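Local coordinates for uncharacterized protein (Corynebacterium diphtheriae NCTC 13129, PDB 3B4Q) that is of unknown function but carries a small, all-helical domain related to the C-terminal region of resuscitation-promoting factor Rpf1, at residues Asn16-Ala19 with Pro20-Ala23. Residues are numbered along the deposited sequence; the frame is centred on the assembly and turned at random.
Sequences NAPA and PVQA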
loop_
_atom_site.group_PDB
_atom_site.type_symbol
_atom_site.label_atom_id
_atom_site.label_comp_id
_atom_site.label_asym_id
_atom_site.label_seq_id
_atom_site.Cartn_x
_atom_site.Cartn_y
_atom_site.Cartn_z
ATOM N N ASN A 16 9.572 7.056 -2.502
ATOM C CA ASN A 16 10.220 7.729 -1.348
ATOM C C ASN A 16 9.782 7.209 0.026
ATOM O O ASN A 16 10.054 7.829 1.072
ATOM C CB ASN A 16 9.995 9.239 -1.478
ATOM C CG ASN A 16 10.440 9.773 -2.832
ATOM O OD1 ASN A 16 9.685 10.492 -3.516
ATOM N ND2 ASN A 16 11.625 9.368 -3.265
ATOM N N ALA A 17 9.106 6.060 0.014
ATOM C CA ALA A 17 8.553 5.465 1.228
ATOM C C ALA A 17 9.594 4.593 1.937
ATOM O O ALA A 17 10.625 4.258 1.350
ATOM C CB ALA A 17 7.343 4.607 0.878
ATOM N N PRO A 18 9.326 4.240 3.203
ATOM C CA PRO A 18 10.219 3.305 3.864
ATOM C C PRO A 18 10.388 2.007 3.104
ATOM O O PRO A 18 9.477 1.539 2.393
ATOM C CB PRO A 18 9.524 3.050 5.214
ATOM C CG PRO A 18 8.755 4.328 5.491
ATOM C CD PRO A 18 8.247 4.728 4.095
ATOM N N ALA A 19 11.546 1.391 3.306
ATOM C CA ALA A 19 11.858 0.147 2.625
ATOM C C ALA A 19 10.768 -0.938 2.737
ATOM O O ALA A 19 10.434 -1.576 1.734
ATOM C CB ALA A 19 13.226 -0.367 3.081
ATOM N N PRO A 20 10.241 -1.195 3.949
ATOM C CA PRO A 20 9.197 -2.240 4.049
ATOM C C PRO A 20 7.928 -1.946 3.210
ATOM O O PRO A 20 7.239 -2.871 2.768
ATOM C CB PRO A 20 8.877 -2.278 5.536
ATOM C CG PRO A 20 10.062 -1.793 6.152
ATOM C CD PRO A 20 10.617 -0.712 5.288
ATOM N N VAL A 21 7.631 -0.657 3.029
ATOM C CA VAL A 21 6.496 -0.253 2.195
ATOM C C VAL A 21 6.862 -0.589 0.744
ATOM O O VAL A 21 6.085 -1.216 -0.007
ATOM C CB VAL A 21 6.172 1.241 2.378
ATOM C CG1 VAL A 21 5.139 1.660 1.377
ATOM C CG2 VAL A 21 5.645 1.486 3.815
ATOM N N GLN A 22 8.081 -0.224 0.343
ATOM C CA GLN A 22 8.537 -0.542 -1.009
ATOM C C GLN A 22 8.498 -2.054 -1.281
ATOM O O GLN A 22 8.104 -2.500 -2.384
ATOM C CB GLN A 22 9.947 0.007 -1.240
ATOM C CG GLN A 22 9.952 1.530 -1.261
ATOM C CD GLN A 22 11.269 2.097 -1.719
ATOM O OE1 GLN A 22 12.213 1.356 -2.012
ATOM N NE2 GLN A 22 11.342 3.420 -1.811
ATOM N N ALA A 23 8.912 -2.855 -0.300
ATOM C CA ALA A 23 8.923 -4.298 -0.438
ATOM C C ALA A 23 7.507 -4.861 -0.608
ATOM O O ALA A 23 7.249 -5.691 -1.504
ATOM C CB ALA A 23 9.560 -4.935 0.786
#
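Val21 turns its two methyl groups back over the residues that lead into helix 19-35. With chi1 at 172°, CG1 lies anti to the backbone N and comes 3.7 Å from Ala17 CB, while CG2, beside that N, faces the ring of Pro18, its nearest ring atom being CD at 4.2 Å. Ring and valine stand next to each other with a common heading, and both also touch Ile88 of helix 85-91 and Phe92, so this flank of the first turn faces the C-terminal end of the chain.

Gln22 leaves the helix along a different course. Its chain, extended beyond CG, reaches back over Pro18 O and Ala17 O toward the preceding loop. In the conformer described, one of two, NE2 lies 3.3 Å from Ala17 O and donates a hydrogen bond to Val14 O.

Pro18 is the N-cap residue, and its carbonyl oxygen starts the helical bonding: Gln22 N donates to Pro18 O at 3.0 Å, in the carbonyl plane, with 165° at the hydrogen, and Val21 N adds a weak bond to the same oxygen. One residue on, Ala23 N meets Ala19 O at 2.8 Å.

Pro20 sits in the first turn, where its lack of an N-H costs no helical bond; its CD packs 3.9 Å from Pro18 CB. Chemically, this helix start makes two kinds of contact: Ala17, Pro18 and Val21 give an apolar surface for packing within the domain, while the Gln22 amide, in this one of its two conformers, can tie the first turn to the loop before it, a bond probably not held all the time.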